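Local structure of Pbp related beta-lactamase (Pyrococcus abyssi, 2QMI) at residues 62-67 with 186-191; 66-71 with 170-175; 215-218 with 222-225. The protein is an octameric archaeal homologue of penicillin-binding proteins and beta-lactamases that probably cleaves peptides as a member of a self-compartmentalizing protease family. All coordinates share one frame; numbering follows the deposited sequence.

Interaction 1: residues 62-67 with 186-191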
ATOM      1  N   LYS A  62      -8.165  24.651 -40.023  1.00 19.59           N
ATOM      2  CA  LYS A  62      -9.452  24.629 -40.715  1.00 19.15           C
ATOM      3  C   LYS A  62      -9.706  25.866 -41.583  1.00 21.43           C
ATOM      4  O   LYS A  62     -10.263  25.745 -42.676  1.00 20.79           O
ATOM      5  CB  LYS A  62     -10.604  24.442 -39.724  1.00 19.08           C
ATOM      6  CG  LYS A  62     -10.734  23.010 -39.174  1.00 18.99           C
ATOM      7  CD  LYS A  62     -11.997  22.846 -38.327  1.00 17.58           C
ATOM      8  CE  LYS A  62     -12.149  21.433 -37.772  1.00 18.06           C
ATOM      9  NZ  LYS A  62     -11.050  21.048 -36.840  1.00 18.11           N
ATOM     10  N   SER A  63      -9.303  27.049 -41.114  1.00 21.05           N
ATOM     11  CA  SER A  63      -9.511  28.251 -41.920  1.00 21.54           C
ATOM     12  C   SER A  63      -8.760  28.129 -43.255  1.00 21.42           C
ATOM     13  O   SER A  63      -9.260  28.548 -44.301  1.00 21.49           O
ATOM     14  CB  SER A  63      -9.078  29.515 -41.153  1.00 21.06           C
ATOM     15  OG  SER A  63      -7.705  29.507 -40.796  1.00 22.16           O
ATOM     16  N   PHE A  64      -7.571  27.536 -43.219  1.00 19.39           N
ATOM     17  CA  PHE A  64      -6.777  27.340 -44.425  1.00 19.37           C
ATOM     18  C   PHE A  64      -7.521  26.421 -45.394  1.00 19.11           C
ATOM     19  O   PHE A  64      -7.643  26.717 -46.573  1.00 19.50           O
ATOM     20  CB  PHE A  64      -5.424  26.727 -44.066  1.00 18.01           C
ATOM     21  CG  PHE A  64      -4.503  27.670 -43.366  1.00 17.99           C
ATOM     22  CD1 PHE A  64      -3.458  28.280 -44.055  1.00 18.90           C
ATOM     23  CD2 PHE A  64      -4.669  27.950 -42.017  1.00 18.17           C
ATOM     24  CE1 PHE A  64      -2.588  29.154 -43.408  1.00 18.46           C
ATOM     25  CE2 PHE A  64      -3.806  28.821 -41.362  1.00 17.68           C
ATOM     26  CZ  PHE A  64      -2.763  29.423 -42.059  1.00 18.50           C
ATOM     27  N   THR A  65      -8.025  25.305 -44.880  1.00 19.01           N
ATOM     28  CA  THR A  65      -8.763  24.358 -45.692  1.00 18.78           C
ATOM     29  C   THR A  65      -9.957  25.049 -46.348  1.00 20.46           C
ATOM     30  O   THR A  65     -10.256  24.806 -47.521  1.00 20.10           O
ATOM     31  CB  THR A  65      -9.277  23.179 -44.843  1.00 19.01           C
ATOM     32  OG1 THR A  65      -8.166  22.417 -44.356  1.00 18.38           O
ATOM     33  CG2 THR A  65     -10.190  22.276 -45.669  1.00 16.98           C
ATOM     34  N   ALA A  66     -10.645  25.901 -45.589  1.00 20.08           N
ATOM     35  CA  ALA A  66     -11.810  26.610 -46.110  1.00 21.62           C
ATOM     36  C   ALA A  66     -11.411  27.598 -47.204  1.00 22.87           C
ATOM     37  O   ALA A  66     -12.155  27.801 -48.166  1.00 23.53           O
ATOM     38  CB  ALA A  66     -12.529  27.339 -44.985  1.00 19.44           C
ATOM     39  N   LEU A  67     -10.236  28.202 -47.057  1.00 23.74           N
ATOM     40  CA  LEU A  67      -9.751  29.160 -48.037  1.00 25.38           C
ATOM     41  C   LEU A  67      -9.465  28.442 -49.353  1.00 25.59           C
ATOM     42  O   LEU A  67      -9.854  28.915 -50.426  1.00 27.22           O
ATOM     43  CB  LEU A  67      -8.484  29.853 -47.518  1.00 24.56           C
ATOM     44  CG  LEU A  67      -7.909  31.004 -48.357  1.00 24.99           C
ATOM     45  CD1 LEU A  67      -8.947  32.112 -48.527  1.00 23.82           C
ATOM     46  CD2 LEU A  67      -6.672  31.554 -47.670  1.00 23.54           C
ATOM     47  N   LYS A 186       1.497  25.677 -51.989  1.00 23.42           N
ATOM     48  CA  LYS A 186       1.559  26.402 -53.254  1.00 23.29           C
ATOM     49  C   LYS A 186       0.552  27.538 -53.416  1.00 22.44           C
ATOM     50  O   LYS A 186       0.921  28.645 -53.814  1.00 23.01           O
ATOM     51  CB  LYS A 186       1.372  25.418 -54.414  1.00 24.08           C
ATOM     52  CG  LYS A 186       2.382  24.286 -54.462  1.00 26.37           C
ATOM     53  CD  LYS A 186       3.748  24.783 -54.900  1.00 29.85           C
ATOM     54  CE  LYS A 186       4.724  23.631 -55.084  1.00 31.66           C
ATOM     55  NZ  LYS A 186       6.059  24.132 -55.539  1.00 34.86           N
ATOM     56  N   LYS A 187      -0.714  27.270 -53.108  1.00 22.53           N
ATOM     57  CA  LYS A 187      -1.769  28.269 -53.275  1.00 22.10           C
ATOM     58  C   LYS A 187      -2.005  29.254 -52.129  1.00 23.40           C
ATOM     59  O   LYS A 187      -2.776  30.210 -52.294  1.00 22.95           O
ATOM     60  CB  LYS A 187      -3.097  27.572 -53.586  1.00 22.39           C
ATOM     61  CG  LYS A 187      -3.025  26.550 -54.702  1.00 22.95           C
ATOM     62  CD  LYS A 187      -2.495  27.158 -55.991  1.00 24.60           C
ATOM     63  CE  LYS A 187      -2.274  26.087 -57.054  1.00 25.44           C
ATOM     64  NZ  LYS A 187      -1.855  26.685 -58.344  1.00 26.48           N
ATOM     65  N   ILE A 188      -1.353  29.052 -50.984  1.00 23.36           N
ATOM     66  CA  ILE A 188      -1.587  29.936 -49.841  1.00 23.88           C
ATOM     67  C   ILE A 188      -0.363  30.388 -49.046  1.00 23.54           C
ATOM     68  O   ILE A 188      -0.134  31.586 -48.885  1.00 24.20           O
ATOM     69  CB  ILE A 188      -2.606  29.285 -48.853  1.00 22.94           C
ATOM     70  CG1 ILE A 188      -3.975  29.158 -49.530  1.00 24.25           C
ATOM     71  CG2 ILE A 188      -2.739  30.131 -47.592  1.00 24.18           C
ATOM     72  CD1 ILE A 188      -5.030  28.452 -48.681  1.00 24.28           C
ATOM     73  N   LEU A 189       0.414  29.438 -48.543  1.00 21.76           N
ATOM     74  CA  LEU A 189       1.590  29.762 -47.749  1.00 22.71           C
ATOM     75  C   LEU A 189       2.682  30.559 -48.472  1.00 23.26           C
ATOM     76  O   LEU A 189       3.150  31.573 -47.958  1.00 23.13           O
ATOM     77  CB  LEU A 189       2.195  28.479 -47.170  1.00 21.53           C
ATOM     78  CG  LEU A 189       1.289  27.715 -46.200  1.00 23.25           C
ATOM     79  CD1 LEU A 189       2.070  26.558 -45.557  1.00 22.57           C
ATOM     80  CD2 LEU A 189       0.770  28.679 -45.133  1.00 22.76           C
ATOM     81  N   GLU A 190       3.094  30.105 -49.652  1.00 23.97           N
ATOM     82  CA  GLU A 190       4.149  30.805 -50.386  1.00 24.90           C
ATOM     83  C   GLU A 190       3.699  32.185 -50.869  1.00 23.96           C
ATOM     84  O   GLU A 190       4.402  33.167 -50.672  1.00 23.77           O
ATOM     85  CB  GLU A 190       4.662  29.935 -51.546  1.00 24.88           C
ATOM     86  CG  GLU A 190       5.246  28.606 -51.063  1.00 26.89           C
ATOM     87  CD  GLU A 190       5.934  27.790 -52.155  1.00 29.93           C
ATOM     88  OE1 GLU A 190       5.324  27.578 -53.229  1.00 29.22           O
ATOM     89  OE2 GLU A 190       7.088  27.344 -51.924  1.00 30.53           O
ATOM     90  N   PRO A 191       2.523  32.283 -51.504  1.00 24.04           N
ATOM     91  CA  PRO A 191       2.087  33.607 -51.956  1.00 24.36           C
ATOM     92  C   PRO A 191       1.852  34.580 -50.801  1.00 25.44           C
ATOM     93  O   PRO A 191       1.842  35.801 -50.994  1.00 26.58           O
ATOM     94  CB  PRO A 191       0.804  33.308 -52.738  1.00 25.21           C
ATOM     95  CG  PRO A 191       0.334  31.997 -52.164  1.00 24.64           C
ATOM     96  CD  PRO A 191       1.613  31.237 -51.996  1.00 24.59           C
TER
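Phe64 and Leu67 meet Ile188 and Leu189 where helix 61-74 packs against helix 180-189, in the helical part of the penicillin-binding protein/beta-lactamase fold. The helix that carries the SxxK-like lysine, and so probably borders the active site, meets its neighbour here through apolar side chains: no hydrogen bond or salt bridge crosses between the segments, and all four touching residues are buried.

The aromatic contacts come first. The Phe64 ring meets its neighbours obliquely, with CD1 4.1 Å from CG2 of Ile188 and CE1 3.8 Å from CD2 of Leu189, whose side chain runs at about a right angle to that of Phe64. Tyr247 stacks on the same ring, and Met194 from a loop touches both Phe64 and Leu189.

Lys62 and Thr65 turn their polar ends to other partners. Lys62 NZ is hydrogen-bonded to Ser59, Tyr160, Asn162 and the carbonyl of Asp234, consistent with an SxxK-type site, while Thr65 OG1 pairs with Tyr180 and the carbonyl of Ala233.

The aliphatic contact proper is between Leu67 and Ile188. With CG1 of Ile188 beside its own backbone N (chi1 -65°) and the chain then extended, CD1 is carried across to the other helix. It passes 3.8 Å from the carbonyl oxygen of Phe64, and it lies 3.7 Å from Leu67 CD2.

Interaction 2: residues 66-71 with 170-175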
ATOM      1  N   ALA A  66     -10.645  25.901 -45.589  1.00 20.08           N
ATOM      2  CA  ALA A  66     -11.810  26.610 -46.110  1.00 21.62           C
ATOM      3  C   ALA A  66     -11.411  27.598 -47.204  1.00 22.87           C
ATOM      4  O   ALA A  66     -12.155  27.801 -48.166  1.00 23.53           O
ATOM      5  CB  ALA A  66     -12.529  27.339 -44.985  1.00 19.44           C
ATOM      6  N   LEU A  67     -10.236  28.202 -47.057  1.00 23.74           N
ATOM      7  CA  LEU A  67      -9.751  29.160 -48.037  1.00 25.38           C
ATOM      8  C   LEU A  67      -9.465  28.442 -49.353  1.00 25.59           C
ATOM      9  O   LEU A  67      -9.854  28.915 -50.426  1.00 27.22           O
ATOM     10  CB  LEU A  67      -8.484  29.853 -47.518  1.00 24.56           C
ATOM     11  CG  LEU A  67      -7.909  31.004 -48.357  1.00 24.99           C
ATOM     12  CD1 LEU A  67      -8.947  32.112 -48.527  1.00 23.82           C
ATOM     13  CD2 LEU A  67      -6.672  31.554 -47.670  1.00 23.54           C
ATOM     14  N   ALA A  68      -8.788  27.300 -49.270  1.00 25.49           N
ATOM     15  CA  ALA A  68      -8.471  26.514 -50.460  1.00 24.41           C
ATOM     16  C   ALA A  68      -9.763  26.220 -51.215  1.00 24.36           C
ATOM     17  O   ALA A  68      -9.813  26.315 -52.449  1.00 23.40           O
ATOM     18  CB  ALA A  68      -7.794  25.214 -50.066  1.00 24.64           C
ATOM     19  N   ILE A  69     -10.803  25.868 -50.463  1.00 22.72           N
ATOM     20  CA  ILE A  69     -12.105  25.561 -51.036  1.00 22.12           C
ATOM     21  C   ILE A  69     -12.685  26.782 -51.745  1.00 22.85           C
ATOM     22  O   ILE A  69     -13.275  26.650 -52.814  1.00 23.38           O
ATOM     23  CB  ILE A  69     -13.108  25.098 -49.949  1.00 21.73           C
ATOM     24  CG1 ILE A  69     -12.710  23.717 -49.416  1.00 22.59           C
ATOM     25  CG2 ILE A  69     -14.524  25.077 -50.516  1.00 20.56           C
ATOM     26  CD1 ILE A  69     -12.833  22.567 -50.422  1.00 23.84           C
ATOM     27  N   MET A  70     -12.527  27.964 -51.148  1.00 22.04           N
ATOM     28  CA  MET A  70     -13.039  29.192 -51.753  1.00 22.64           C
ATOM     29  C   MET A  70     -12.344  29.447 -53.081  1.00 22.13           C
ATOM     30  O   MET A  70     -12.972  29.853 -54.055  1.00 23.33           O
ATOM     31  CB  MET A  70     -12.805  30.400 -50.832  1.00 22.84           C
ATOM     32  CG  MET A  70     -13.601  30.402 -49.528  1.00 23.63           C
ATOM     33  SD  MET A  70     -15.399  30.555 -49.735  1.00 25.23           S
ATOM     34  CE  MET A  70     -15.880  28.838 -49.678  1.00 25.26           C
ATOM     35  N   LYS A  71     -11.039  29.207 -53.110  1.00 23.10           N
ATOM     36  CA  LYS A  71     -10.249  29.421 -54.313  1.00 23.31           C
ATOM     37  C   LYS A  71     -10.753  28.540 -55.452  1.00 23.91           C
ATOM     38  O   LYS A  71     -11.095  29.033 -56.533  1.00 21.94           O
ATOM     39  CB  LYS A  71      -8.776  29.117 -54.034  1.00 24.38           C
ATOM     40  CG  LYS A  71      -7.828  29.663 -55.093  1.00 25.48           C
ATOM     41  CD  LYS A  71      -6.391  29.638 -54.603  1.00 25.67           C
ATOM     42  CE  LYS A  71      -5.451  30.224 -55.639  1.00 27.56           C
ATOM     43  NZ  LYS A  71      -5.530  29.455 -56.909  1.00 28.40           N
ATOM     44  N   LYS A 170      -9.861  15.870 -48.794  1.00 22.43           N
ATOM     45  CA  LYS A 170      -9.894  14.896 -49.878  1.00 22.97           C
ATOM     46  C   LYS A 170     -10.540  15.512 -51.121  1.00 23.35           C
ATOM     47  O   LYS A 170     -10.151  15.218 -52.249  1.00 22.11           O
ATOM     48  CB  LYS A 170     -10.676  13.652 -49.437  1.00 24.74           C
ATOM     49  CG  LYS A 170     -10.676  12.513 -50.456  1.00 26.55           C
ATOM     50  CD  LYS A 170      -9.259  12.178 -50.888  1.00 28.97           C
ATOM     51  CE  LYS A 170      -8.403  11.753 -49.712  1.00 31.29           C
ATOM     52  NZ  LYS A 170      -6.958  11.654 -50.105  1.00 34.59           N
ATOM     53  N   ILE A 171     -11.540  16.360 -50.906  1.00 23.10           N
ATOM     54  CA  ILE A 171     -12.214  17.032 -52.007  1.00 23.01           C
ATOM     55  C   ILE A 171     -11.204  17.942 -52.710  1.00 24.27           C
ATOM     56  O   ILE A 171     -11.187  18.046 -53.939  1.00 23.81           O
ATOM     57  CB  ILE A 171     -13.412  17.857 -51.490  1.00 21.54           C
ATOM     58  CG1 ILE A 171     -14.524  16.902 -51.052  1.00 20.62           C
ATOM     59  CG2 ILE A 171     -13.906  18.806 -52.566  1.00 21.80           C
ATOM     60  CD1 ILE A 171     -15.759  17.569 -50.528  1.00 20.34           C
ATOM     61  N   ILE A 172     -10.348  18.579 -51.920  1.00 24.38           N
ATOM     62  CA  ILE A 172      -9.327  19.465 -52.464  1.00 24.48           C
ATOM     63  C   ILE A 172      -8.374  18.695 -53.371  1.00 24.74           C
ATOM     64  O   ILE A 172      -8.007  19.173 -54.442  1.00 25.80           O
ATOM     65  CB  ILE A 172      -8.540  20.141 -51.328  1.00 24.21           C
ATOM     66  CG1 ILE A 172      -9.428  21.207 -50.674  1.00 23.73           C
ATOM     67  CG2 ILE A 172      -7.226  20.709 -51.851  1.00 23.43           C
ATOM     68  CD1 ILE A 172      -8.796  21.914 -49.485  1.00 22.79           C
ATOM     69  N   GLU A 173      -7.980  17.499 -52.952  1.00 24.79           N
ATOM     70  CA  GLU A 173      -7.073  16.696 -53.759  1.00 25.17           C
ATOM     71  C   GLU A 173      -7.800  16.210 -55.013  1.00 25.21           C
ATOM     72  O   GLU A 173      -7.246  16.221 -56.115  1.00 23.79           O
ATOM     73  CB  GLU A 173      -6.559  15.494 -52.960  1.00 25.54           C
ATOM     74  CG  GLU A 173      -5.970  15.850 -51.599  1.00 27.52           C
ATOM     75  CD  GLU A 173      -5.179  14.707 -50.987  1.00 27.56           C
ATOM     76  OE1 GLU A 173      -5.624  13.545 -51.105  1.00 29.18           O
ATOM     77  OE2 GLU A 173      -4.118  14.971 -50.382  1.00 27.43           O
ATOM     78  N   LYS A 174      -9.045  15.784 -54.832  1.00 24.17           N
ATOM     79  CA  LYS A 174      -9.848  15.292 -55.937  1.00 25.50           C
ATOM     80  C   LYS A 174      -9.971  16.346 -57.037  1.00 26.02           C
ATOM     81  O   LYS A 174      -9.829  16.044 -58.223  1.00 26.76           O
ATOM     82  CB  LYS A 174     -11.245  14.904 -55.437  1.00 27.36           C
ATOM     83  CG  LYS A 174     -12.236  14.562 -56.552  1.00 27.74           C
ATOM     84  CD  LYS A 174     -11.824  13.299 -57.298  1.00 28.86           C
ATOM     85  CE  LYS A 174     -12.738  13.036 -58.483  1.00 29.18           C
ATOM     86  NZ  LYS A 174     -12.324  11.804 -59.215  1.00 30.37           N
ATOM     87  N   VAL A 175     -10.221  17.587 -56.639  1.00 26.19           N
ATOM     88  CA  VAL A 175     -10.391  18.674 -57.597  1.00 25.47           C
ATOM     89  C   VAL A 175      -9.113  19.317 -58.124  1.00 26.07           C
ATOM     90  O   VAL A 175      -9.026  19.596 -59.313  1.00 28.90           O
ATOM     91  CB  VAL A 175     -11.300  19.777 -57.014  1.00 24.17           C
ATOM     92  CG1 VAL A 175     -11.350  20.969 -57.954  1.00 21.93           C
ATOM     93  CG2 VAL A 175     -12.701  19.220 -56.785  1.00 21.30           C
TER
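Ala68 and Ile69 meet Ile172 between two helices that run in broadly the same direction, and the contact is an example of how rotamers decide which methyl meets which across a helix pair. The short axes of 66-71 and 170-175 approach to 10.3 Å at an angle of 33°, and the closest backbone pair is Ile69 with Ile172, 6.8 Å between CA atoms.

Ile172 points its CB at the opposing helix. Its CG1 branch sits on the side of the backbone N (chi1 -73°) and continues extended, which brings CD1 toward the partner helix until it lies 3.5 Å from Ala68 CB, a little tighter than usual van der Waals contact. Ala68, with only a methyl, meets the end of Ile172 directly.

Ile69 begins in the same way but bends at its second torsion (chi2 -67°). Although its CB does not aim at the partner, this fold in the chain swings CD1 back to it, 3.7 Å from Ile172 CG1. The same methyl makes a looser contact with Ile171 CG2, at 4.5 Å. Beyond the pair, Tyr183 of helix 180-189 touches Ala68, Tyr180 touches Ile172, and Val101 of helix 101-105 touches Ile69.

Charged side chains lie away from the seam: Lys170 forms a salt bridge with Glu137, and Lys71 with Glu75. Buried aliphatic packing of this kind joins helices of the all-helical region that the penicillin-binding protein/beta-lactamase fold sets beside its antiparallel sheet.

Interaction 3: residues 215-218 with 222-225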
ATOM      1  N   ILE A 215       2.208  17.977 -21.760  1.00 25.13           N
ATOM      2  CA  ILE A 215       0.961  17.496 -21.197  1.00 26.41           C
ATOM      3  C   ILE A 215       1.223  17.462 -19.699  1.00 26.14           C
ATOM      4  O   ILE A 215       2.280  17.019 -19.268  1.00 26.32           O
ATOM      5  CB  ILE A 215       0.642  16.067 -21.694  1.00 27.81           C
ATOM      6  CG1 ILE A 215       0.349  16.093 -23.191  1.00 28.25           C
ATOM      7  CG2 ILE A 215      -0.534  15.494 -20.935  1.00 28.62           C
ATOM      8  CD1 ILE A 215      -0.863  16.910 -23.560  1.00 29.81           C
ATOM      9  N   LEU A 216       0.272  17.946 -18.912  1.00 27.17           N
ATOM     10  CA  LEU A 216       0.421  17.968 -17.458  1.00 28.08           C
ATOM     11  C   LEU A 216      -0.200  16.686 -16.899  1.00 28.60           C
ATOM     12  O   LEU A 216      -1.387  16.431 -17.122  1.00 27.71           O
ATOM     13  CB  LEU A 216      -0.301  19.199 -16.909  1.00 29.09           C
ATOM     14  CG  LEU A 216       0.096  19.824 -15.569  1.00 29.70           C
ATOM     15  CD1 LEU A 216       1.554  20.248 -15.601  1.00 29.25           C
ATOM     16  CD2 LEU A 216      -0.797  21.033 -15.300  1.00 30.32           C
ATOM     17  N   ASP A 217       0.588  15.868 -16.194  1.00 29.92           N
ATOM     18  CA  ASP A 217       0.029  14.628 -15.647  1.00 31.26           C
ATOM     19  C   ASP A 217      -0.810  14.861 -14.395  1.00 31.99           C
ATOM     20  O   ASP A 217      -0.919  15.990 -13.913  1.00 31.34           O
ATOM     21  CB  ASP A 217       1.111  13.554 -15.384  1.00 30.90           C
ATOM     22  CG  ASP A 217       2.082  13.924 -14.270  1.00 31.60           C
ATOM     23  OD1 ASP A 217       1.654  14.484 -13.238  1.00 31.99           O
ATOM     24  OD2 ASP A 217       3.287  13.617 -14.418  1.00 32.12           O
ATOM     25  N   LYS A 218      -1.426  13.792 -13.895  1.00 33.22           N
ATOM     26  CA  LYS A 218      -2.282  13.878 -12.714  1.00 34.52           C
ATOM     27  C   LYS A 218      -1.517  14.284 -11.464  1.00 34.22           C
ATOM     28  O   LYS A 218      -2.096  14.829 -10.519  1.00 33.80           O
ATOM     29  CB  LYS A 218      -3.025  12.547 -12.491  1.00 35.52           C
ATOM     30  CG  LYS A 218      -2.302  11.315 -13.017  1.00 36.48           C
ATOM     31  CD  LYS A 218      -3.268  10.131 -13.160  1.00 36.86           C
ATOM     32  CE  LYS A 218      -2.613   8.930 -13.875  1.00 36.73           C
ATOM     33  NZ  LYS A 218      -1.354   8.484 -13.187  1.00 36.63           N
ATOM     34  N   LEU A 222       4.770  18.348 -15.799  1.00 26.88           N
ATOM     35  CA  LEU A 222       4.748  18.630 -17.228  1.00 23.49           C
ATOM     36  C   LEU A 222       5.521  17.517 -17.922  1.00 22.79           C
ATOM     37  O   LEU A 222       6.699  17.303 -17.641  1.00 24.54           O
ATOM     38  CB  LEU A 222       5.412  19.983 -17.514  1.00 22.52           C
ATOM     39  CG  LEU A 222       4.628  21.254 -17.162  1.00 19.75           C
ATOM     40  CD1 LEU A 222       5.546  22.458 -17.220  1.00 18.05           C
ATOM     41  CD2 LEU A 222       3.447  21.413 -18.129  1.00 18.98           C
ATOM     42  N   VAL A 223       4.853  16.812 -18.825  1.00 20.31           N
ATOM     43  CA  VAL A 223       5.467  15.710 -19.556  1.00 19.84           C
ATOM     44  C   VAL A 223       5.579  16.056 -21.033  1.00 19.28           C
ATOM     45  O   VAL A 223       4.579  16.336 -21.689  1.00 18.41           O
ATOM     46  CB  VAL A 223       4.626  14.424 -19.423  1.00 19.57           C
ATOM     47  CG1 VAL A 223       5.329  13.273 -20.132  1.00 19.56           C
ATOM     48  CG2 VAL A 223       4.384  14.106 -17.954  1.00 18.97           C
ATOM     49  N   PRO A 224       6.805  16.030 -21.580  1.00 19.10           N
ATOM     50  CA  PRO A 224       7.015  16.351 -22.997  1.00 20.13           C
ATOM     51  C   PRO A 224       6.379  15.346 -23.950  1.00 21.60           C
ATOM     52  O   PRO A 224       6.456  14.137 -23.741  1.00 21.76           O
ATOM     53  CB  PRO A 224       8.537  16.390 -23.123  1.00 18.33           C
ATOM     54  CG  PRO A 224       8.977  15.380 -22.115  1.00 18.98           C
ATOM     55  CD  PRO A 224       8.068  15.636 -20.930  1.00 17.61           C
ATOM     56  N   GLN A 225       5.748  15.865 -24.999  1.00 22.33           N
ATOM     57  CA  GLN A 225       5.095  15.035 -26.003  1.00 22.51           C
ATOM     58  C   GLN A 225       5.300  15.666 -27.372  1.00 22.65           C
ATOM     59  O   GLN A 225       5.005  16.847 -27.569  1.00 24.08           O
ATOM     60  CB  GLN A 225       3.590  14.928 -25.715  1.00 22.91           C
ATOM     61  CG  GLN A 225       3.249  14.108 -24.480  1.00 23.89           C
ATOM     62  CD  GLN A 225       3.305  12.619 -24.740  1.00 24.99           C
ATOM     63  OE1 GLN A 225       3.888  12.164 -25.726  1.00 25.13           O
ATOM     64  NE2 GLN A 225       2.703  11.846 -23.848  1.00 27.49           N
TER
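Leu216 and Leu222 face each other on one side of a two-stranded sheet, while Ile215 and Val223 lie on the other, an example of how side-chain alternation divides even a short pair of strands into two surfaces. The two leucines cross at a slant. Leu216 places CG opposite its backbone N (chi1 -156°), which carries CD1 over to Leu222 CD2 at 3.4 Å; carbon atoms seldom come so near, and the exact separation deserves caution.

Around Ile215 and Val223 the contacts are more spread out. Ile215 reaches diagonally past its direct neighbour to Gln225, which directs its CB toward the opposing segment; Ile215 CG1 comes to 3.7 Å from Gln225 CG, the two side chains lying obliquely to one another. A separate contact sits beside the turn, where Val223 CG2 approaches Asp217 OD2 at 3.7 Å, with the side chains roughly perpendicular. That carboxylate has a stronger partner in Arg221, with which OD2 forms a salt bridge.

The backbone that joins them is an antiparallel beta hairpin of strands 213-216 and 222-225. Ile215 and Val223 form a hydrogen-bonded pair: Ile215 N donates to Val223 O at 2.9 Å, and Val223 N donates to Ile215 O at 2.6 Å, a short bond that is nearly straight at 166°. Leu216 and Leu222 make the adjoining non-hydrogen-bonded pair, their CA atoms 4.4 Å apart. Another pairing, Gln225 with Gly213, continues the hairpin away from the turn.

At the surface the hairpin also meets other chains of the octamer, Lys218 packing on Ala396 of one neighbouring subunit, Leu222 on Trp130 of a second and Gln225 on Arg46 of a third.

Of the elements involved, helix 61-74 comes first along the chain and serves two contacts. Interaction 2 closes the shorter loop when the chain returns as helix 162-176; interaction 1 closes a longer one that encloses it, when helix 180-189 follows and packs on the preceding turn of the same helix. The two share Ala66 and Leu67, their centres are 9 Å apart, and together they bind three helices of the helical region into one block. Interaction 3 lies in series, further along the chain: a local hairpin closed over a three-residue gap, its nearest atoms about 17 Å from interaction 1 and about 25 Å from interaction 2, which also touches neighbouring subunits.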